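Local coordinates for putative heme binding protein (Tannerella forsythia, PDB 6EU8), which probably binds heme as a member of the HmuY-like family, with heme-binding properties that differ from those of Porphyromonas gingivalis HmuY, at residues Val162-Gly167 / Tyr191-Lys196; Lys15-Thr20 / Met24-Asn29; Lys141-Glu146 / Thr175-Asp180; His38-Glu43 / Asp112-Gly117. All blocks are in the same frame, centred on the assembly; numbering follows the deposited sequence.

Contact 1 of 4, residues Val162-Gly167 / Tyr191-Lys196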
loop_
_atom_site.group_PDB
_atom_site.type_symbol
_atom_site.label_atom_id
_atom_site.label_comp_id
_atom_site.label_asym_id
_atom_site.label_seq_id
_atom_site.Cartn_x
_atom_site.Cartn_y
_atom_site.Cartn_z
ATOM N N VAL A 162 6.156 0.611 11.117
ATOM C CA VAL A 162 6.506 -0.495 10.236
ATOM C C VAL A 162 7.995 -0.829 10.409
ATOM O O VAL A 162 8.832 0.066 10.286
ATOM C CB VAL A 162 6.240 -0.153 8.758
ATOM C CG1 VAL A 162 6.313 -1.405 7.902
ATOM C CG2 VAL A 162 4.856 0.497 8.570
ATOM N N LYS A 163 8.271 -2.110 10.648
ATOM C CA LYS A 163 9.652 -2.661 10.741
ATOM C C LYS A 163 10.012 -3.347 9.442
ATOM O O LYS A 163 9.210 -4.180 8.943
ATOM C CB LYS A 163 9.748 -3.725 11.851
ATOM C CG LYS A 163 9.469 -3.242 13.259
ATOM C CD LYS A 163 9.109 -4.362 14.248
ATOM C CE LYS A 163 10.300 -5.174 14.709
ATOM N NZ LYS A 163 9.963 -5.848 15.991
ATOM N N PHE A 164 11.211 -3.046 8.902
ATOM C CA PHE A 164 11.650 -3.530 7.584
ATOM C C PHE A 164 12.702 -4.644 7.656
ATOM O O PHE A 164 13.282 -4.884 8.725
ATOM C CB PHE A 164 12.114 -2.358 6.728
ATOM C CG PHE A 164 11.038 -1.321 6.534
ATOM C CD1 PHE A 164 9.892 -1.644 5.806
ATOM C CD2 PHE A 164 11.138 -0.058 7.110
ATOM C CE1 PHE A 164 8.869 -0.717 5.663
ATOM C CE2 PHE A 164 10.124 0.885 6.951
ATOM C CZ PHE A 164 8.983 0.544 6.230
ATOM N N LYS A 165 12.894 -5.332 6.520
ATOM C CA LYS A 165 13.701 -6.561 6.467
ATOM C C LYS A 165 15.182 -6.355 6.808
ATOM O O LYS A 165 15.847 -7.322 7.207
ATOM C CB LYS A 165 13.561 -7.275 5.113
ATOM C CG LYS A 165 14.169 -6.567 3.922
ATOM C CD LYS A 165 13.875 -7.303 2.624
ATOM C CE LYS A 165 14.501 -6.576 1.442
ATOM N NZ LYS A 165 14.922 -7.526 0.368
ATOM N N ASP A 166 15.676 -5.122 6.657
ATOM C CA ASP A 166 17.042 -4.755 7.096
ATOM C C ASP A 166 17.197 -4.255 8.558
ATOM O O ASP A 166 18.298 -3.861 8.965
ATOM C CB ASP A 166 17.683 -3.773 6.097
ATOM C CG ASP A 166 17.091 -2.381 6.157
ATOM O OD1 ASP A 166 15.931 -2.256 6.624
ATOM O OD2 ASP A 166 17.780 -1.429 5.711
ATOM N N GLY A 167 16.137 -4.279 9.357
ATOM C CA GLY A 167 16.164 -3.707 10.711
ATOM C C GLY A 167 15.809 -2.217 10.850
ATOM O O GLY A 167 15.646 -1.734 11.979
ATOM N N TYR A 191 6.256 10.851 7.160
ATOM C CA TYR A 191 6.944 9.780 7.866
ATOM C C TYR A 191 8.265 10.198 8.547
ATOM O O TYR A 191 8.843 11.208 8.173
ATOM C CB TYR A 191 7.194 8.561 6.938
ATOM C CG TYR A 191 8.135 8.804 5.807
ATOM C CD1 TYR A 191 7.702 9.313 4.592
ATOM C CD2 TYR A 191 9.504 8.517 5.944
ATOM C CE1 TYR A 191 8.586 9.507 3.530
ATOM C CE2 TYR A 191 10.371 8.723 4.913
ATOM C CZ TYR A 191 9.925 9.196 3.715
ATOM O OH TYR A 191 10.808 9.387 2.687
ATOM N N GLU A 192 8.693 9.391 9.498
ATOM C CA GLU A 192 10.027 9.508 10.135
ATOM C C GLU A 192 10.685 8.110 10.070
ATOM O O GLU A 192 10.258 7.187 10.760
ATOM C CB GLU A 192 9.907 10.044 11.579
ATOM C CG GLU A 192 9.210 11.401 11.655
ATOM C CD GLU A 192 9.336 12.113 13.004
ATOM O OE1 GLU A 192 9.732 11.484 13.999
ATOM O OE2 GLU A 192 9.006 13.329 13.053
ATOM N N PHE A 193 11.710 7.978 9.227
ATOM C CA PHE A 193 12.401 6.691 8.947
ATOM C C PHE A 193 13.750 6.657 9.676
ATOM O O PHE A 193 14.512 7.594 9.511
ATOM C CB PHE A 193 12.638 6.571 7.437
ATOM C CG PHE A 193 13.399 5.339 7.009
ATOM C CD1 PHE A 193 12.748 4.143 6.730
ATOM C CD2 PHE A 193 14.774 5.392 6.842
ATOM C CE1 PHE A 193 13.443 3.013 6.326
ATOM C CE2 PHE A 193 15.473 4.274 6.432
ATOM C CZ PHE A 193 14.818 3.077 6.183
ATOM N N GLN A 194 13.995 5.587 10.433
ATOM C CA GLN A 194 15.297 5.349 11.101
ATOM C C GLN A 194 16.156 4.339 10.285
ATOM O O GLN A 194 15.877 3.141 10.377
ATOM C CB GLN A 194 15.056 4.826 12.515
ATOM C CG GLN A 194 16.347 4.534 13.299
ATOM C CD GLN A 194 17.282 5.734 13.365
ATOM O OE1 GLN A 194 16.970 6.731 14.011
ATOM N NE2 GLN A 194 18.417 5.657 12.661
ATOM N N PRO A 195 17.202 4.820 9.540
ATOM C CA PRO A 195 18.086 3.882 8.823
ATOM C C PRO A 195 18.981 3.057 9.750
ATOM O O PRO A 195 19.260 3.465 10.887
ATOM C CB PRO A 195 18.938 4.778 7.915
ATOM C CG PRO A 195 18.379 6.157 8.032
ATOM C CD PRO A 195 17.628 6.218 9.313
ATOM N N LYS A 196 19.395 1.892 9.259
ATOM C CA LYS A 196 20.411 1.066 9.922
ATOM C C LYS A 196 21.692 1.116 9.098
ATOM O O LYS A 196 21.744 1.645 7.985
ATOM C CB LYS A 196 19.938 -0.392 10.058
ATOM C CG LYS A 196 19.035 -0.660 11.252
ATOM C CD LYS A 196 19.768 -0.392 12.559
ATOM C CE LYS A 196 19.206 -1.199 13.711
ATOM N NZ LYS A 196 17.781 -0.851 13.955
ATOM O OXT LYS A 196 22.728 0.626 9.546
HETATM O O HOH W 1 18.487 1.328 6.466
#
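The ammonium group of Lys-196, the C-terminal residue, donates to the backbone carbonyl of Gly-167, with NZ 3.0 Å from O. It comes from above the carbonyl plane, 51° out of it, and not along a lone pair. Chi1 of the lysine (-83°) sets CG anti to the carbonyl carbon, 3.6 Å from Gly-167 C, and bends at chi2 and chi4 then bring NZ back onto the oxygen. A water adds a second link between the segments, accepting from Lys-196 N at 3.0 Å and lying 2.9 Å from Asp-166 OD2. Gly-167 closes a type I turn from Phe-164, whose O receives Gly-167 N at 3.0 Å. Deeper in the contact two phenylalanines meet: Phe-193 CE1 lies 3.9 Å from Phe-164 CD2, at the edge of the Phe-193 ring and near its plane. His-70 packs against both rings, edge-to-face with Phe-164. The contact sets the turn after strand 160-163 beside the end of strand 184-194; both strands belong to one antiparallel sheet, with strand 169-178 between them. Aromatic groups fill the buried part; at the exposed end one direct bond and a water join the segments, and Lys-8 NZ, bonded to Lys-196 O, further ties the terminus.

Contact 2 of 4, residues Lys15-Thr20 / Met24-Asn29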
loop_
_atom_site.group_PDB
_atom_site.type_symbol
_atom_site.label_atom_id
_atom_site.label_comp_id
_atom_site.label_asym_id
_atom_site.label_seq_id
_atom_site.Cartn_x
_atom_site.Cartn_y
_atom_site.Cartn_z
ATOM N N LYS A 15 5.302 12.460 1.312
ATOM C CA LYS A 15 5.192 11.959 -0.057
ATOM C C LYS A 15 3.759 11.971 -0.544
ATOM O O LYS A 15 2.844 11.792 0.253
ATOM C CB LYS A 15 5.645 10.503 -0.141
ATOM C CG LYS A 15 7.130 10.288 -0.249
ATOM C CD LYS A 15 7.622 10.750 -1.601
ATOM C CE LYS A 15 8.786 9.924 -2.074
ATOM N NZ LYS A 15 9.381 10.652 -3.222
ATOM N N THR A 16 3.598 12.131 -1.851
ATOM C CA THR A 16 2.298 11.999 -2.514
ATOM C C THR A 16 2.449 10.996 -3.656
ATOM O O THR A 16 3.286 11.182 -4.543
ATOM C CB THR A 16 1.782 13.353 -3.027
ATOM O OG1 THR A 16 1.580 14.220 -1.897
ATOM C CG2 THR A 16 0.470 13.174 -3.784
ATOM N N ILE A 17 1.661 9.914 -3.603
ATOM C CA ILE A 17 1.733 8.806 -4.569
ATOM C C ILE A 17 0.450 8.720 -5.416
ATOM O O ILE A 17 -0.661 8.627 -4.887
ATOM C CB ILE A 17 1.960 7.433 -3.859
ATOM C CG1 ILE A 17 3.198 7.456 -2.950
ATOM C CG2 ILE A 17 1.991 6.282 -4.868
ATOM C CD1 ILE A 17 4.517 7.680 -3.665
ATOM N N ASP A 18 0.613 8.708 -6.737
ATOM C CA ASP A 18 -0.508 8.482 -7.651
ATOM C C ASP A 18 -0.773 6.989 -7.791
ATOM O O ASP A 18 -0.155 6.316 -8.623
ATOM C CB ASP A 18 -0.231 9.124 -9.010
ATOM C CG ASP A 18 -1.353 8.926 -10.006
ATOM O OD1 ASP A 18 -2.341 8.213 -9.729
ATOM O OD2 ASP A 18 -1.218 9.478 -11.127
ATOM N N ALA A 19 -1.695 6.486 -6.964
ATOM C CA ALA A 19 -2.121 5.069 -6.991
ATOM C C ALA A 19 -3.530 4.930 -7.577
ATOM O O ALA A 19 -4.266 4.020 -7.230
ATOM C CB ALA A 19 -2.038 4.485 -5.577
ATOM N N THR A 20 -3.885 5.805 -8.528
ATOM C CA THR A 20 -5.231 5.787 -9.106
ATOM C C THR A 20 -5.539 4.580 -10.002
ATOM O O THR A 20 -6.696 4.199 -10.135
ATOM C CB THR A 20 -5.504 7.083 -9.934
ATOM O OG1 THR A 20 -4.533 7.224 -10.973
ATOM C CG2 THR A 20 -5.528 8.288 -9.019
ATOM N N MET A 24 -1.788 -1.148 -11.374
ATOM C CA MET A 24 -0.436 -0.815 -10.978
ATOM C C MET A 24 -0.147 -0.914 -9.476
ATOM O O MET A 24 -1.048 -0.756 -8.643
ATOM C CB MET A 24 -0.097 0.627 -11.391
ATOM C CG MET A 24 -0.283 1.019 -12.844
ATOM S SD MET A 24 0.860 0.094 -13.887
ATOM C CE MET A 24 0.232 0.427 -15.538
ATOM N N TRP A 25 1.125 -1.168 -9.164
ATOM C CA TRP A 25 1.701 -0.918 -7.846
ATOM C C TRP A 25 2.768 0.178 -7.952
ATOM O O TRP A 25 3.534 0.179 -8.906
ATOM C CB TRP A 25 2.370 -2.170 -7.310
ATOM C CG TRP A 25 1.464 -3.290 -6.874
ATOM C CD1 TRP A 25 1.080 -4.350 -7.609
ATOM C CD2 TRP A 25 0.911 -3.486 -5.568
ATOM N NE1 TRP A 25 0.272 -5.188 -6.870
ATOM C CE2 TRP A 25 0.162 -4.672 -5.609
ATOM C CE3 TRP A 25 0.947 -2.752 -4.376
ATOM C CZ2 TRP A 25 -0.488 -5.169 -4.487
ATOM C CZ3 TRP A 25 0.268 -3.229 -3.293
ATOM C CH2 TRP A 25 -0.436 -4.423 -3.350
ATOM N N THR A 26 2.875 1.047 -6.942
ATOM C CA THR A 26 3.995 1.991 -6.816
ATOM C C THR A 26 4.850 1.588 -5.617
ATOM O O THR A 26 4.356 1.568 -4.473
ATOM C CB THR A 26 3.497 3.450 -6.719
ATOM O OG1 THR A 26 2.770 3.754 -7.917
ATOM C CG2 THR A 26 4.658 4.433 -6.621
ATOM N N TYR A 27 6.125 1.251 -5.878
ATOM C CA TYR A 27 7.099 0.802 -4.868
ATOM C C TYR A 27 7.877 2.020 -4.344
ATOM O O TYR A 27 8.341 2.829 -5.145
ATOM C CB TYR A 27 8.041 -0.273 -5.493
ATOM C CG TYR A 27 7.278 -1.475 -6.047
ATOM C CD1 TYR A 27 6.782 -1.492 -7.363
ATOM C CD2 TYR A 27 6.996 -2.570 -5.247
ATOM C CE1 TYR A 27 6.053 -2.581 -7.846
ATOM C CE2 TYR A 27 6.246 -3.661 -5.722
ATOM C CZ TYR A 27 5.784 -3.657 -7.030
ATOM O OH TYR A 27 5.039 -4.737 -7.524
ATOM N N VAL A 28 7.974 2.162 -3.019
ATOM C CA VAL A 28 8.494 3.392 -2.367
ATOM C C VAL A 28 9.685 3.081 -1.451
ATOM O O VAL A 28 9.579 2.272 -0.534
ATOM C CB VAL A 28 7.404 4.101 -1.507
ATOM C CG1 VAL A 28 7.898 5.441 -0.918
ATOM C CG2 VAL A 28 6.115 4.315 -2.308
ATOM N N ASN A 29 10.819 3.773 -1.714
ATOM C CA ASN A 29 11.995 3.765 -0.846
ATOM C C ASN A 29 11.926 4.972 0.099
ATOM O O ASN A 29 12.019 6.123 -0.359
ATOM C CB ASN A 29 13.262 3.859 -1.711
ATOM C CG ASN A 29 14.536 3.626 -0.923
ATOM O OD1 ASN A 29 14.718 4.180 0.159
ATOM N ND2 ASN A 29 15.424 2.793 -1.460
#
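Ile-17 and Thr-26 lie alongside each other, pointing opposite ways, where two antiparallel sheets of this all-beta fold pack face to face. Strand 15-18 belongs to the large sheet and strand 24-28 to the four-stranded one. Their axes run 8.5 Å apart at 158°, nearly antiparallel, and no hydrogen bond joins them, so side chains alone span the gap. In Ile-17 the CG2 branch lies anti to the backbone N and reaches Thr-26, coming 3.7 Å from its CG2 and equally close to its CB. The other arm, CG1 to CD1, stands beside the backbone N (chi1 -55°) and carries CD1 to Val-28, which it meets at a slant, 4.0 Å from CG2. One isoleucine therefore spans two inward-facing residues, Thr-26 and Val-28, which are two apart on the opposing strand. Ile-73 and Phe-189 also pack on Ile-17, one from each sheet. Thr-26 turns its hydroxyl toward its own sheet, where OG1 is hydrogen-bonded to Thr-37 OG1. Where strand 15-18 ends, Asp-18 forms an Asx turn: its OD1 accepts Thr-20 N at 3.1 Å and, through the syn lone pair, Thr-20 OG1 at 2.7 Å.

Contact 3 of 4, residues Lys141-Glu146 / Thr175-Asp180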
loop_
_atom_site.group_PDB
_atom_site.type_symbol
_atom_site.label_atom_id
_atom_site.label_comp_id
_atom_site.label_asym_id
_atom_site.label_seq_id
_atom_site.Cartn_x
_atom_site.Cartn_y
_atom_site.Cartn_z
ATOM N N LYS A 141 -3.918 -1.730 6.127
ATOM C CA LYS A 141 -5.235 -1.574 5.429
ATOM C C LYS A 141 -6.178 -0.690 6.225
ATOM O O LYS A 141 -7.016 0.032 5.648
ATOM C CB LYS A 141 -5.870 -2.947 5.226
ATOM C CG LYS A 141 -7.129 -2.995 4.348
ATOM C CD LYS A 141 -7.787 -4.378 4.422
ATOM C CE LYS A 141 -9.226 -4.372 3.941
ATOM N NZ LYS A 141 -9.303 -4.557 2.478
ATOM N N THR A 142 -6.032 -0.703 7.543
ATOM C CA THR A 142 -6.880 0.116 8.413
ATOM C C THR A 142 -6.636 1.627 8.373
ATOM O O THR A 142 -7.337 2.378 9.080
ATOM C CB THR A 142 -6.849 -0.373 9.871
ATOM O OG1 THR A 142 -5.610 -0.027 10.513
ATOM C CG2 THR A 142 -7.114 -1.872 9.947
ATOM N N TRP A 143 -5.678 2.119 7.580
ATOM C CA TRP A 143 -5.493 3.569 7.386
ATOM C C TRP A 143 -6.778 4.240 6.862
ATOM O O TRP A 143 -6.983 5.413 7.106
ATOM C CB TRP A 143 -4.291 3.890 6.486
ATOM C CG TRP A 143 -4.477 3.764 4.973
ATOM C CD1 TRP A 143 -4.446 2.637 4.208
ATOM C CD2 TRP A 143 -4.656 4.858 4.067
ATOM N NE1 TRP A 143 -4.642 2.955 2.879
ATOM C CE2 TRP A 143 -4.727 4.320 2.764
ATOM C CE3 TRP A 143 -4.746 6.243 4.238
ATOM C CZ2 TRP A 143 -4.910 5.122 1.629
ATOM C CZ3 TRP A 143 -4.904 7.050 3.104
ATOM C CH2 TRP A 143 -4.977 6.484 1.815
ATOM N N ILE A 144 -7.611 3.470 6.153
ATOM C CA ILE A 144 -8.969 3.910 5.753
ATOM C C ILE A 144 -9.968 3.321 6.756
ATOM O O ILE A 144 -10.067 2.110 6.908
ATOM C CB ILE A 144 -9.296 3.394 4.329
ATOM C CG1 ILE A 144 -8.345 3.970 3.276
ATOM C CG2 ILE A 144 -10.780 3.608 3.972
ATOM C CD1 ILE A 144 -8.369 5.473 3.131
ATOM N N VAL A 145 -10.717 4.193 7.445
ATOM C CA VAL A 145 -11.808 3.750 8.292
ATOM C C VAL A 145 -13.029 3.358 7.411
ATOM O O VAL A 145 -13.632 2.306 7.634
ATOM C CB VAL A 145 -12.236 4.844 9.287
ATOM C CG1 VAL A 145 -13.435 4.381 10.152
ATOM C CG2 VAL A 145 -11.056 5.261 10.178
ATOM N N GLU A 146 -13.392 4.247 6.486
ATOM C CA GLU A 146 -14.525 4.027 5.554
ATOM C C GLU A 146 -14.174 4.585 4.192
ATOM O O GLU A 146 -13.611 5.679 4.095
ATOM C CB GLU A 146 -15.756 4.849 5.975
ATOM C CG GLU A 146 -16.567 4.435 7.164
ATOM C CD GLU A 146 -17.877 5.231 7.161
ATOM O OE1 GLU A 146 -18.704 4.986 6.255
ATOM O OE2 GLU A 146 -18.038 6.143 8.000
ATOM N N THR A 175 -2.144 11.323 5.537
ATOM C CA THR A 175 -2.800 12.628 5.606
ATOM C C THR A 175 -3.905 12.844 4.585
ATOM O O THR A 175 -4.835 13.617 4.855
ATOM C CB THR A 175 -1.783 13.786 5.486
ATOM O OG1 THR A 175 -1.123 13.770 4.214
ATOM C CG2 THR A 175 -0.768 13.726 6.619
ATOM N N ASP A 176 -3.816 12.203 3.416
ATOM C CA ASP A 176 -4.806 12.382 2.348
ATOM C C ASP A 176 -4.971 11.120 1.504
ATOM O O ASP A 176 -3.996 10.380 1.260
ATOM C CB ASP A 176 -4.425 13.557 1.409
ATOM C CG ASP A 176 -4.150 14.884 2.158
ATOM O OD1 ASP A 176 -2.985 15.119 2.596
ATOM O OD2 ASP A 176 -5.095 15.727 2.261
ATOM N N ALA A 177 -6.203 10.898 1.043
ATOM C CA ALA A 177 -6.533 9.819 0.075
ATOM C C ALA A 177 -7.063 10.324 -1.261
ATOM O O ALA A 177 -7.309 9.515 -2.180
ATOM C CB ALA A 177 -7.541 8.888 0.684
ATOM N N THR A 178 -7.249 11.644 -1.368
ATOM C CA THR A 178 -7.640 12.295 -2.600
ATOM C C THR A 178 -6.736 13.504 -2.853
ATOM O O THR A 178 -6.150 14.043 -1.923
ATOM C CB THR A 178 -9.105 12.810 -2.541
ATOM O OG1 THR A 178 -9.212 13.897 -1.609
ATOM C CG2 THR A 178 -10.068 11.740 -2.067
ATOM N N ASN A 179 -6.684 13.950 -4.095
ATOM C CA ASN A 179 -6.018 15.215 -4.476
ATOM C C ASN A 179 -6.974 16.407 -4.227
ATOM O O ASN A 179 -8.040 16.243 -3.659
ATOM C CB ASN A 179 -5.482 15.143 -5.925
ATOM C CG ASN A 179 -6.587 15.154 -6.995
ATOM O OD1 ASN A 179 -7.779 15.212 -6.692
ATOM N ND2 ASN A 179 -6.175 15.081 -8.244
ATOM N N ASP A 180 -6.569 17.612 -4.651
ATOM C CA ASP A 180 -7.378 18.821 -4.415
ATOM C C ASP A 180 -8.663 18.893 -5.279
ATOM O O ASP A 180 -9.544 19.724 -5.016
ATOM C CB ASP A 180 -6.528 20.084 -4.621
ATOM C CG ASP A 180 -5.406 20.236 -3.585
ATOM O OD1 ASP A 180 -5.492 19.684 -2.469
ATOM O OD2 ASP A 180 -4.420 20.945 -3.886
#
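Ile-144 and Ala-177 bring the two backbones nearest, with CA atoms 8.5 Å apart, next to corners of the chain at Val-145 and at Ala-177 itself; residues 141-143 form a 3-10 segment that leads into strand 144-146. No hydrogen bond crosses the gap, which is closed by the side chains. Trp-143 does most of the reaching. Its CG sits between the backbone N and the carbonyl carbon (chi1 80°), and the far end of the six-membered ring points at the other segment. CH2 lies 3.7 Å from the CB of Ala-177, which approaches obliquely, while the neighbouring CZ3 comes 3.9 Å from Asp-176 O, an oxygen at the ring edge and near its plane. Ile-144 covers one face of the indole from the tryptophan's own segment: its CD1 stands 3.6 Å above the plane, displaced toward the rim, and also comes 4.3 Å from Ala-177 CB. The methyl of Ala-177 is therefore flanked by the indole and the isoleucine. At the polar edge of the indole, NE1 donates to the backbone O of Phe-76, and the Phe-76 ring meets the Trp-143 ring edge-to-face. This aromatic cluster joins the start of the small sheet 144-146/154-155 to the large sheet (Phe-174) and to the turn between strands 71-74 and 77-80 (Phe-76). Classic beta bulges accompany both segments, Val-145 with Glu-146 opposite Val-154, and Thr-175 with Asp-176 opposite Ser-188, the kind of irregularity that goes with sharply twisted or bent antiparallel strands.

Contact 4 of 4, residues His38-Glu43 / Asp112-Gly117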
loop_
_atom_site.group_PDB
_atom_site.type_symbol
_atom_site.label_atom_id
_atom_site.label_comp_id
_atom_site.label_asym_id
_atom_site.label_seq_id
_atom_site.Cartn_x
_atom_site.Cartn_y
_atom_site.Cartn_z
ATOM N N HIS A 38 4.996 -0.201 -11.539
ATOM C CA HIS A 38 4.954 -1.347 -12.466
ATOM C C HIS A 38 3.592 -2.029 -12.420
ATOM O O HIS A 38 2.953 -2.087 -11.364
ATOM C CB HIS A 38 5.964 -2.421 -12.093
ATOM C CG HIS A 38 7.389 -1.963 -12.130
ATOM N ND1 HIS A 38 8.147 -2.001 -13.281
ATOM C CD2 HIS A 38 8.180 -1.437 -11.169
ATOM C CE1 HIS A 38 9.359 -1.542 -13.018
ATOM N NE2 HIS A 38 9.406 -1.184 -11.746
ATOM N N ARG A 39 3.153 -2.547 -13.560
ATOM C CA ARG A 39 1.948 -3.367 -13.656
ATOM C C ARG A 39 2.073 -4.608 -12.758
ATOM O O ARG A 39 3.134 -5.240 -12.707
ATOM C CB ARG A 39 1.729 -3.800 -15.125
ATOM C CG ARG A 39 0.496 -4.652 -15.400
ATOM C CD ARG A 39 0.426 -5.033 -16.888
ATOM N NE ARG A 39 -0.690 -5.900 -17.265
ATOM C CZ ARG A 39 -0.770 -7.202 -17.023
ATOM N NH1 ARG A 39 0.205 -7.803 -16.376
ATOM N NH2 ARG A 39 -1.837 -7.898 -17.413
ATOM N N ASP A 40 1.012 -4.919 -12.018
ATOM C CA ASP A 40 0.942 -6.133 -11.173
ATOM C C ASP A 40 1.450 -7.363 -11.928
ATOM O O ASP A 40 1.091 -7.545 -13.099
ATOM C CB ASP A 40 -0.495 -6.302 -10.634
ATOM C CG ASP A 40 -0.683 -7.559 -9.806
ATOM O OD1 ASP A 40 -0.818 -8.639 -10.412
ATOM O OD2 ASP A 40 -0.700 -7.454 -8.542
ATOM N N PHE A 41 2.282 -8.188 -11.255
ATOM C CA PHE A 41 3.008 -9.331 -11.866
ATOM C C PHE A 41 2.311 -10.700 -11.808
ATOM O O PHE A 41 2.866 -11.705 -12.288
ATOM C CB PHE A 41 4.446 -9.466 -11.236
ATOM C CG PHE A 41 5.286 -8.199 -11.311
ATOM C CD1 PHE A 41 5.636 -7.649 -12.534
ATOM C CD2 PHE A 41 5.727 -7.554 -10.168
ATOM C CE1 PHE A 41 6.418 -6.498 -12.616
ATOM C CE2 PHE A 41 6.481 -6.372 -10.241
ATOM C CZ PHE A 41 6.809 -5.845 -11.479
ATOM N N SER A 42 1.083 -10.773 -11.277
ATOM C CA SER A 42 0.393 -12.046 -11.142
ATOM C C SER A 42 -0.322 -12.460 -12.453
ATOM O O SER A 42 -0.470 -11.651 -13.365
ATOM C CB SER A 42 -0.581 -11.982 -9.965
ATOM O OG SER A 42 -1.709 -11.188 -10.247
ATOM N N GLU A 43 -0.766 -13.715 -12.519
ATOM C CA GLU A 43 -1.698 -14.112 -13.569
ATOM C C GLU A 43 -3.068 -13.464 -13.224
ATOM O O GLU A 43 -3.541 -13.582 -12.105
ATOM C CB GLU A 43 -1.824 -15.637 -13.702
ATOM C CG GLU A 43 -2.766 -16.036 -14.818
ATOM C CD GLU A 43 -2.810 -17.533 -15.021
ATOM O OE1 GLU A 43 -3.582 -18.228 -14.311
ATOM O OE2 GLU A 43 -2.005 -17.993 -15.878
ATOM N N ASP A 112 -7.440 -14.188 -5.862
ATOM C CA ASP A 112 -8.581 -13.802 -6.707
ATOM C C ASP A 112 -9.490 -12.811 -6.011
ATOM O O ASP A 112 -10.735 -12.936 -6.023
ATOM C CB ASP A 112 -9.370 -15.045 -7.155
ATOM C CG ASP A 112 -8.622 -15.883 -8.172
ATOM O OD1 ASP A 112 -7.818 -15.361 -8.943
ATOM O OD2 ASP A 112 -8.903 -17.103 -8.254
ATOM N N LYS A 113 -8.876 -11.809 -5.396
ATOM C CA LYS A 113 -9.630 -10.829 -4.589
ATOM C C LYS A 113 -9.285 -9.378 -4.914
ATOM O O LYS A 113 -10.180 -8.531 -4.953
ATOM C CB LYS A 113 -9.464 -11.119 -3.097
ATOM C CG LYS A 113 -10.392 -12.243 -2.612
ATOM C CD LYS A 113 -10.001 -12.816 -1.257
ATOM C CE LYS A 113 -10.956 -13.936 -0.843
ATOM N NZ LYS A 113 -10.359 -14.842 0.183
ATOM N N MET A 114 -8.014 -9.051 -5.153
ATOM C CA MET A 114 -7.621 -7.650 -5.387
ATOM C C MET A 114 -7.957 -7.181 -6.803
ATOM O O MET A 114 -7.542 -7.817 -7.779
ATOM C CB MET A 114 -6.142 -7.431 -5.104
ATOM C CG MET A 114 -5.720 -5.956 -5.065
ATOM S SD MET A 114 -3.930 -5.672 -4.944
ATOM C CE MET A 114 -3.445 -6.052 -6.589
ATOM N N LEU A 115 -8.718 -6.081 -6.933
ATOM C CA LEU A 115 -9.123 -5.611 -8.255
ATOM C C LEU A 115 -7.977 -5.062 -9.082
ATOM O O LEU A 115 -7.268 -4.141 -8.639
ATOM C CB LEU A 115 -10.166 -4.482 -8.150
ATOM C CG LEU A 115 -11.618 -4.845 -7.979
ATOM C CD1 LEU A 115 -12.422 -3.567 -7.747
ATOM C CD2 LEU A 115 -12.139 -5.543 -9.224
ATOM N N VAL A 116 -7.829 -5.579 -10.305
ATOM C CA VAL A 116 -6.903 -5.032 -11.289
ATOM C C VAL A 116 -7.546 -4.509 -12.596
ATOM O O VAL A 116 -6.860 -3.938 -13.426
ATOM C CB VAL A 116 -5.762 -6.047 -11.622
ATOM C CG1 VAL A 116 -4.904 -6.334 -10.395
ATOM C CG2 VAL A 116 -6.321 -7.349 -12.187
ATOM N N GLY A 117 -8.874 -4.647 -12.694
ATOM C CA GLY A 117 -9.632 -4.161 -13.872
ATOM C C GLY A 117 -11.085 -4.002 -13.444
ATOM O O GLY A 117 -11.739 -4.972 -13.034
#
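Van der Waals contact between Asp-40 and the residues Met-114 and Val-116 is sparse but buried. The Met-114 methyl CE lies 3.6 Å from Asp-40 OD2, the two side chains extending toward each other across the gap. Chi3 of the methionine, 75°, bends an otherwise extended chain and turns CE toward the carboxylate. Asp-40 CB is also 4.4 Å from Val-116 CG1, a looser touch. No hydrogen bond runs directly between the two segments.

Hydrogen bonding is instead concentrated on the aspartate. Its CG lies anti to the backbone N, and OD1 takes two donors from Ser-42: OG at 2.7 Å, on the syn lone pair, and the backbone N at 3.0 Å, from above the carboxylate plane. The second of these defines an Asx turn, which carries the chain out of strand 35-39, an outermost strand of the four-stranded sheet, toward strand 44-48 of the large sheet. Facing the turn, strand 115-117 pairs with strand 127-136, where Val-116 and Gly-117 both lie opposite Thr-129 in a classic beta bulge.

Two indoles add to the polar shell: Trp-44 NE1 donates to Asp-40 OD1 and Trp-25 NE1 to OD2. OD1 thus has three donors and OD2 one, which would probably stabilise the negative charge of this buried carboxylate. Met-114 also packs on the Trp-25 ring, so its thioether chain lies near both partners of the OD2 bond.

From the N terminus, contact 2 closes first: only three residues separate its segments, and the connection leads from the large sheet to the four-stranded one. Contact 4 then spans 68 intervening residues before strand 115-117 returns to the exit of strand 35-39. Contacts 2 and 4 touch through Trp-25. Contacts 3 and 1, closing over 28 and 23 residues, cross, since 162-167 falls between the segments of contact 3 and 191-196 follows both; strands 160-163, 169-178 and 184-194 lie side by side here. Strand 184-194, which carries most of 191-196, pairs with strand 11-18, and Tyr-191 packs on Lys-15 of contact 2. Contacts 1 and 4 lie on opposite sides of the chain's centre.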